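Local coordinates for FYVE, RhoGEF and PH domain-containing protein 5 (Homo sapiens, PDB 3MPX), which activates the small GTPase CDC42 by exchanging its bound GDP for GTP, and mediates CDC42 activation downstream of VEGF, at residues 48-60 with 69-81. Sequence-based numbering, arbitrary orientation.
Sequences FHGAVMRALDDMD and REELRQGLSELPA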
ATOM      1  N   PHE A  48     -15.884  -0.587 -13.889  1.00 17.68           N
ATOM      2  CA  PHE A  48     -15.727   0.803 -13.508  1.00 16.02           C
ATOM      3  C   PHE A  48     -15.530   1.663 -14.749  1.00 22.62           C
ATOM      4  O   PHE A  48     -16.436   2.417 -15.080  1.00 24.48           O
ATOM      5  CB  PHE A  48     -14.617   0.992 -12.467  1.00 16.25           C
ATOM      6  CG  PHE A  48     -14.349   2.428 -12.087  1.00 16.15           C
ATOM      7  CD1 PHE A  48     -15.243   3.133 -11.292  1.00 18.65           C
ATOM      8  CD2 PHE A  48     -13.197   3.070 -12.511  1.00 15.92           C
ATOM      9  CE1 PHE A  48     -14.986   4.451 -10.933  1.00 19.06           C
ATOM     10  CE2 PHE A  48     -12.939   4.386 -12.145  1.00 18.49           C
ATOM     11  CZ  PHE A  48     -13.835   5.071 -11.360  1.00 17.00           C
ATOM     12  N   HIS A  49     -14.401   1.526 -15.459  1.00 17.78           N
ATOM     13  CA  HIS A  49     -14.143   2.310 -16.655  1.00 17.72           C
ATOM     14  C   HIS A  49     -15.299   2.142 -17.671  1.00 23.22           C
ATOM     15  O   HIS A  49     -15.932   3.143 -18.027  1.00 23.97           O
ATOM     16  CB  HIS A  49     -12.768   1.947 -17.240  1.00 18.59           C
ATOM     17  CG  HIS A  49     -12.545   2.405 -18.647  1.00 22.30           C
ATOM     18  ND1 HIS A  49     -11.755   3.497 -18.929  1.00 24.33           N
ATOM     19  CD2 HIS A  49     -12.991   1.874 -19.811  1.00 24.58           C
ATOM     20  CE1 HIS A  49     -11.767   3.621 -20.244  1.00 23.96           C
ATOM     21  NE2 HIS A  49     -12.518   2.676 -20.816  1.00 24.53           N
ATOM     22  N   GLY A  50     -15.590   0.899 -18.076  1.00 18.63           N
ATOM     23  CA  GLY A  50     -16.650   0.581 -19.027  1.00 18.10           C
ATOM     24  C   GLY A  50     -18.004   1.183 -18.683  1.00 23.95           C
ATOM     25  O   GLY A  50     -18.611   1.857 -19.520  1.00 23.83           O
ATOM     26  N   ALA A  51     -18.471   0.983 -17.427  1.00 21.09           N
ATOM     27  CA  ALA A  51     -19.761   1.496 -16.953  1.00 20.83           C
ATOM     28  C   ALA A  51     -19.806   3.028 -16.891  1.00 26.10           C
ATOM     29  O   ALA A  51     -20.852   3.621 -17.171  1.00 25.41           O
ATOM     30  CB  ALA A  51     -20.097   0.900 -15.598  1.00 21.31           C
ATOM     31  N   VAL A  52     -18.674   3.662 -16.542  1.00 23.91           N
ATOM     32  CA  VAL A  52     -18.582   5.120 -16.467  1.00 24.27           C
ATOM     33  C   VAL A  52     -18.495   5.701 -17.894  1.00 31.10           C
ATOM     34  O   VAL A  52     -19.185   6.683 -18.181  1.00 30.20           O
ATOM     35  CB  VAL A  52     -17.459   5.601 -15.526  1.00 27.20           C
ATOM     36  CG1 VAL A  52     -17.486   7.112 -15.370  1.00 26.52           C
ATOM     37  CG2 VAL A  52     -17.584   4.933 -14.155  1.00 26.94           C
HETATM   38  N   MSE A  53     -17.725   5.052 -18.804  1.00 30.13           N
HETATM   39  CA  MSE A  53     -17.643   5.480 -20.207  1.00 31.00           C
HETATM   40  C   MSE A  53     -19.052   5.443 -20.830  1.00 33.15           C
HETATM   41  O   MSE A  53     -19.486   6.448 -21.402  1.00 32.24           O
HETATM   42  CB  MSE A  53     -16.643   4.640 -21.015  1.00 34.31           C
HETATM   43  CG  MSE A  53     -15.178   4.906 -20.650  1.00 43.88           C
HETATM   44 SE   MSE A  53     -14.623   6.808 -20.582  1.00 54.99          SE
HETATM   45  CE  MSE A  53     -14.295   7.063 -22.510  1.00 51.67           C
ATOM     46  N   ARG A  54     -19.797   4.327 -20.609  1.00 27.81           N
ATOM     47  CA  ARG A  54     -21.179   4.138 -21.065  1.00 26.69           C
ATOM     48  C   ARG A  54     -22.068   5.274 -20.548  1.00 29.32           C
ATOM     49  O   ARG A  54     -22.773   5.895 -21.347  1.00 30.37           O
ATOM     50  CB  ARG A  54     -21.744   2.767 -20.627  1.00 25.11           C
ATOM     51  CG  ARG A  54     -21.389   1.617 -21.549  1.00 28.64           C
ATOM     52  CD  ARG A  54     -22.031   0.318 -21.096  1.00 32.40           C
ATOM     53  NE  ARG A  54     -21.149  -0.455 -20.218  1.00 37.27           N
ATOM     54  CZ  ARG A  54     -21.520  -1.004 -19.063  1.00 48.65           C
ATOM     55  NH1 ARG A  54     -20.646  -1.691 -18.338  1.00 28.45           N
ATOM     56  NH2 ARG A  54     -22.769  -0.866 -18.620  1.00 32.96           N
ATOM     57  N   ALA A  55     -21.987   5.590 -19.241  1.00 23.44           N
ATOM     58  CA  ALA A  55     -22.767   6.680 -18.649  1.00 22.45           C
ATOM     59  C   ALA A  55     -22.399   8.029 -19.271  1.00 25.36           C
ATOM     60  O   ALA A  55     -23.282   8.681 -19.819  1.00 25.85           O
ATOM     61  CB  ALA A  55     -22.578   6.720 -17.137  1.00 22.95           C
ATOM     62  N   LEU A  56     -21.098   8.431 -19.218  1.00 20.17           N
ATOM     63  CA  LEU A  56     -20.590   9.709 -19.746  1.00 18.25           C
ATOM     64  C   LEU A  56     -20.975   9.918 -21.219  1.00 22.44           C
ATOM     65  O   LEU A  56     -21.382  11.027 -21.567  1.00 20.79           O
ATOM     66  CB  LEU A  56     -19.069   9.878 -19.522  1.00 17.07           C
ATOM     67  CG  LEU A  56     -18.557   9.986 -18.064  1.00 19.09           C
ATOM     68  CD1 LEU A  56     -17.037  10.054 -18.019  1.00 17.70           C
ATOM     69  CD2 LEU A  56     -19.149  11.177 -17.339  1.00 20.10           C
ATOM     70  N   ASP A  57     -20.942   8.838 -22.052  1.00 21.29           N
ATOM     71  CA  ASP A  57     -21.382   8.854 -23.461  1.00 21.98           C
ATOM     72  C   ASP A  57     -22.860   9.264 -23.576  1.00 27.78           C
ATOM     73  O   ASP A  57     -23.207   9.986 -24.520  1.00 28.56           O
ATOM     74  CB  ASP A  57     -21.173   7.495 -24.154  1.00 24.05           C
ATOM     75  CG  ASP A  57     -19.734   7.099 -24.477  1.00 40.13           C
ATOM     76  OD1 ASP A  57     -18.862   8.003 -24.566  1.00 41.54           O
ATOM     77  OD2 ASP A  57     -19.479   5.883 -24.660  1.00 47.15           O
ATOM     78  N   ASP A  58     -23.720   8.837 -22.597  1.00 23.81           N
ATOM     79  CA  ASP A  58     -25.149   9.194 -22.553  1.00 23.07           C
ATOM     80  C   ASP A  58     -25.323  10.660 -22.149  1.00 29.78           C
ATOM     81  O   ASP A  58     -26.217  11.355 -22.652  1.00 28.25           O
ATOM     82  CB  ASP A  58     -25.912   8.309 -21.556  1.00 23.71           C
ATOM     83  CG  ASP A  58     -26.117   6.849 -21.913  1.00 25.86           C
ATOM     84  OD1 ASP A  58     -26.037   6.512 -23.106  1.00 25.51           O
ATOM     85  OD2 ASP A  58     -26.428   6.055 -20.998  1.00 29.55           O
HETATM   86  N   MSE A  59     -24.474  11.118 -21.214  1.00 30.08           N
HETATM   87  CA  MSE A  59     -24.509  12.473 -20.660  1.00 31.43           C
HETATM   88  C   MSE A  59     -24.068  13.521 -21.643  1.00 35.56           C
HETATM   89  O   MSE A  59     -24.337  14.704 -21.424  1.00 35.71           O
HETATM   90  CB  MSE A  59     -23.681  12.577 -19.392  1.00 34.55           C
HETATM   91  CG  MSE A  59     -24.240  11.780 -18.248  1.00 43.41           C
HETATM   92 SE   MSE A  59     -22.909  11.696 -16.844  1.00 53.81          SE
HETATM   93  CE  MSE A  59     -22.886   9.938 -16.688  1.00 50.86           C
ATOM     94  N   ASP A  60     -23.414  13.108 -22.740  1.00 31.37           N
ATOM     95  CA  ASP A  60     -23.019  14.049 -23.782  1.00 30.71           C
ATOM     96  C   ASP A  60     -24.260  14.772 -24.334  1.00 34.81           C
ATOM     97  O   ASP A  60     -24.213  15.985 -24.532  1.00 34.76           O
ATOM     98  CB  ASP A  60     -22.251  13.328 -24.892  1.00 32.17           C
ATOM     99  CG  ASP A  60     -20.838  12.928 -24.505  1.00 37.43           C
ATOM    100  OD1 ASP A  60     -20.120  13.770 -23.913  1.00 35.96           O
ATOM    101  OD2 ASP A  60     -20.428  11.797 -24.848  1.00 42.34           O
ATOM    102  N   ARG A  69     -16.842  16.106 -17.232  1.00 18.90           N
ATOM    103  CA  ARG A  69     -16.869  14.887 -18.043  1.00 19.17           C
ATOM    104  C   ARG A  69     -15.528  14.678 -18.782  1.00 23.96           C
ATOM    105  O   ARG A  69     -14.983  13.567 -18.781  1.00 23.32           O
ATOM    106  CB  ARG A  69     -17.986  14.976 -19.090  1.00 20.80           C
ATOM    107  CG  ARG A  69     -19.410  14.718 -18.592  1.00 34.03           C
ATOM    108  CD  ARG A  69     -20.289  14.141 -19.712  1.00 44.77           C
ATOM    109  NE  ARG A  69     -20.139  14.869 -20.983  1.00 45.26           N
ATOM    110  CZ  ARG A  69     -20.848  15.939 -21.329  1.00 41.04           C
ATOM    111  NH1 ARG A  69     -21.794  16.404 -20.524  1.00  4.48           N
ATOM    112  NH2 ARG A  69     -20.619  16.551 -22.484  1.00 27.67           N
ATOM    113  N   GLU A  70     -14.998  15.756 -19.413  1.00 20.33           N
ATOM    114  CA  GLU A  70     -13.754  15.670 -20.186  1.00 19.55           C
ATOM    115  C   GLU A  70     -12.557  15.308 -19.318  1.00 21.17           C
ATOM    116  O   GLU A  70     -11.714  14.512 -19.735  1.00 20.63           O
ATOM    117  CB  GLU A  70     -13.496  16.945 -21.001  1.00 20.56           C
ATOM    118  CG  GLU A  70     -14.436  17.109 -22.184  1.00 26.17           C
ATOM    119  CD  GLU A  70     -14.637  15.901 -23.078  1.00 41.73           C
ATOM    120  OE1 GLU A  70     -15.803  15.475 -23.250  1.00 48.34           O
ATOM    121  OE2 GLU A  70     -13.628  15.371 -23.594  1.00 30.29           O
ATOM    122  N   GLU A  71     -12.519  15.865 -18.100  1.00 16.17           N
ATOM    123  CA  GLU A  71     -11.502  15.591 -17.103  1.00 15.09           C
ATOM    124  C   GLU A  71     -11.691  14.172 -16.589  1.00 20.47           C
ATOM    125  O   GLU A  71     -10.712  13.428 -16.551  1.00 20.68           O
ATOM    126  CB  GLU A  71     -11.522  16.648 -16.001  1.00 16.23           C
ATOM    127  CG  GLU A  71     -10.816  17.937 -16.422  1.00 27.90           C
ATOM    128  CD  GLU A  71     -10.764  19.104 -15.451  1.00 59.09           C
ATOM    129  OE1 GLU A  71     -10.965  18.904 -14.229  1.00 57.77           O
ATOM    130  OE2 GLU A  71     -10.487  20.230 -15.925  1.00 63.25           O
ATOM    131  N   LEU A  72     -12.955  13.738 -16.331  1.00 17.37           N
ATOM    132  CA  LEU A  72     -13.232  12.345 -15.951  1.00 17.34           C
ATOM    133  C   LEU A  72     -12.718  11.367 -17.029  1.00 22.08           C
ATOM    134  O   LEU A  72     -12.008  10.409 -16.710  1.00 21.84           O
ATOM    135  CB  LEU A  72     -14.722  12.121 -15.750  1.00 17.43           C
ATOM    136  CG  LEU A  72     -15.246  12.418 -14.376  1.00 23.19           C
ATOM    137  CD1 LEU A  72     -16.728  12.758 -14.432  1.00 23.27           C
ATOM    138  CD2 LEU A  72     -14.938  11.280 -13.409  1.00 26.55           C
ATOM    139  N   ARG A  73     -13.033  11.654 -18.305  1.00 17.91           N
ATOM    140  CA  ARG A  73     -12.606  10.860 -19.450  1.00 17.49           C
ATOM    141  C   ARG A  73     -11.069  10.728 -19.572  1.00 20.12           C
ATOM    142  O   ARG A  73     -10.583   9.653 -19.951  1.00 20.21           O
ATOM    143  CB  ARG A  73     -13.188  11.457 -20.737  1.00 18.21           C
ATOM    144  CG  ARG A  73     -14.606  11.026 -21.007  1.00 25.06           C
ATOM    145  CD  ARG A  73     -14.939  11.194 -22.459  1.00 24.46           C
ATOM    146  NE  ARG A  73     -16.273  10.682 -22.778  1.00 24.91           N
ATOM    147  CZ  ARG A  73     -17.359  11.438 -22.856  1.00 38.83           C
ATOM    148  NH1 ARG A  73     -17.290  12.741 -22.603  1.00 30.53           N
ATOM    149  NH2 ARG A  73     -18.526  10.898 -23.175  1.00 26.65           N
ATOM    150  N   GLN A  74     -10.315  11.815 -19.256  1.00 14.33           N
ATOM    151  CA  GLN A  74      -8.848  11.840 -19.353  1.00 13.27           C
ATOM    152  C   GLN A  74      -8.215  10.939 -18.285  1.00 17.33           C
ATOM    153  O   GLN A  74      -7.470  10.040 -18.636  1.00 16.15           O
ATOM    154  CB  GLN A  74      -8.304  13.291 -19.314  1.00 13.49           C
ATOM    155  CG  GLN A  74      -6.932  13.530 -19.974  1.00 16.55           C
ATOM    156  CD  GLN A  74      -6.614  12.737 -21.237  1.00 34.98           C
ATOM    157  OE1 GLN A  74      -5.728  11.881 -21.244  1.00 28.27           O
ATOM    158  NE2 GLN A  74      -7.309  12.997 -22.336  1.00 28.83           N
ATOM    159  N   GLY A  75      -8.597  11.137 -17.021  1.00 15.41           N
ATOM    160  CA  GLY A  75      -8.157  10.348 -15.875  1.00 14.92           C
ATOM    161  C   GLY A  75      -8.550   8.893 -16.005  1.00 19.23           C
ATOM    162  O   GLY A  75      -7.771   8.010 -15.654  1.00 20.17           O
ATOM    163  N   LEU A  76      -9.736   8.625 -16.560  1.00 15.43           N
ATOM    164  CA  LEU A  76     -10.218   7.250 -16.780  1.00 14.49           C
ATOM    165  C   LEU A  76      -9.534   6.561 -17.948  1.00 14.57           C
ATOM    166  O   LEU A  76      -9.572   5.345 -18.001  1.00 12.20           O
ATOM    167  CB  LEU A  76     -11.746   7.210 -16.987  1.00 14.42           C
ATOM    168  CG  LEU A  76     -12.583   7.293 -15.712  1.00 18.40           C
ATOM    169  CD1 LEU A  76     -13.902   7.931 -15.972  1.00 18.63           C
ATOM    170  CD2 LEU A  76     -12.785   5.947 -15.118  1.00 19.07           C
ATOM    171  N   SER A  77      -8.890   7.323 -18.872  1.00 11.71           N
ATOM    172  CA  SER A  77      -8.221   6.748 -20.048  1.00 11.61           C
ATOM    173  C   SER A  77      -6.969   5.945 -19.683  1.00 15.30           C
ATOM    174  O   SER A  77      -6.545   5.066 -20.440  1.00 15.71           O
ATOM    175  CB  SER A  77      -7.886   7.828 -21.068  1.00 15.20           C
ATOM    176  OG  SER A  77      -6.813   8.626 -20.606  1.00 28.48           O
ATOM    177  N   GLU A  78      -6.398   6.246 -18.517  1.00 10.69           N
ATOM    178  CA  GLU A  78      -5.206   5.625 -17.973  1.00 10.00           C
ATOM    179  C   GLU A  78      -5.418   4.178 -17.549  1.00 14.75           C
ATOM    180  O   GLU A  78      -4.489   3.378 -17.665  1.00 14.53           O
ATOM    181  CB  GLU A  78      -4.692   6.461 -16.800  1.00 11.40           C
ATOM    182  CG  GLU A  78      -4.136   7.819 -17.214  1.00 23.37           C
ATOM    183  CD  GLU A  78      -3.195   7.814 -18.409  1.00 45.70           C
ATOM    184  OE1 GLU A  78      -3.360   8.686 -19.296  1.00 54.82           O
ATOM    185  OE2 GLU A  78      -2.307   6.932 -18.474  1.00 25.85           O
ATOM    186  N   LEU A  79      -6.643   3.828 -17.102  1.00 12.07           N
ATOM    187  CA  LEU A  79      -6.982   2.482 -16.625  1.00 11.43           C
ATOM    188  C   LEU A  79      -6.740   1.406 -17.680  1.00 12.95           C
ATOM    189  O   LEU A  79      -5.973   0.500 -17.353  1.00 11.64           O
ATOM    190  CB  LEU A  79      -8.396   2.388 -16.031  1.00 11.38           C
ATOM    191  CG  LEU A  79      -8.756   3.350 -14.870  1.00 15.46           C
ATOM    192  CD1 LEU A  79     -10.149   3.038 -14.335  1.00 15.13           C
ATOM    193  CD2 LEU A  79      -7.734   3.287 -13.723  1.00 16.51           C
ATOM    194  N   PRO A  80      -7.267   1.506 -18.946  1.00  9.45           N
ATOM    195  CA  PRO A  80      -6.960   0.473 -19.971  1.00  8.02           C
ATOM    196  C   PRO A  80      -5.466   0.352 -20.328  1.00 12.40           C
ATOM    197  O   PRO A  80      -4.962  -0.759 -20.533  1.00 11.32           O
ATOM    198  CB  PRO A  80      -7.772   0.923 -21.184  1.00  9.23           C
ATOM    199  CG  PRO A  80      -8.794   1.834 -20.671  1.00 14.61           C
ATOM    200  CD  PRO A  80      -8.205   2.516 -19.487  1.00 11.02           C
ATOM    201  N   ALA A  81      -4.755   1.497 -20.360  1.00  9.32           N
ATOM    202  CA  ALA A  81      -3.325   1.567 -20.636  1.00  9.22           C
ATOM    203  C   ALA A  81      -2.542   0.832 -19.560  1.00 13.98           C
ATOM    204  O   ALA A  81      -1.533   0.198 -19.876  1.00 13.90           O
ATOM    205  CB  ALA A  81      -2.875   3.021 -20.693  1.00  9.82           C
TER
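Leu56 and Leu76 interlock the two helices as knobs into holes. Leu56 enters the hole formed by Arg69, Leu72, Arg73 and Leu76, its CD1 lying 3.8 Å from Leu72 CB while CD2 runs along the aliphatic part of Arg69. Leu76 fills the hole among Phe48, His49, Val52 and Leu56; its methyls part, CD1 to Val52 CG1 and CD2 to the Phe48 ring. Branching lets both leucines touch two neighbours at once. Leu79 CD1 meets that ring at its edge, 3.6 Å from Phe48 CD2.

A histidine bridges core and kink. His49 ND1 donates a hydrogen bond to Leu76 O (3.0 Å), which lies near the imidazole plane; a chi1 of 164° turns the ring toward the other helix. In a regular helix this carbonyl would accept from residue 80, but Pro80 has no N-H, and Leu79 N bonds it only weakly. Pro80 CG makes a CH-pi contact over one imidazole face; CG of Met53, here selenomethionine, covers the opposite face.

Asp57, Asp60, Arg69, Glu70 and Arg73 form a salt-bridge network. Arg73's extended stem packs on Leu56, and its several N-H groups span two carboxylates: NH2 meets Asp57 OD1 (3.2 Å) and, at a poor angle and so weakly, Asp60 OD2 (2.7 Å), while NH1 takes the syn lone pair of Asp60 OD1 and bridges Glu70 OE1 within its own helix. Arg69 NE adds a weak bond to Asp60 OD1.

Leu144 of helix 142-152 also packs against Val52 and Leu56. The segments run roughly antiparallel (146°), consecutive helices forming a helical hairpin of the all-helical DH (RhoGEF) domain.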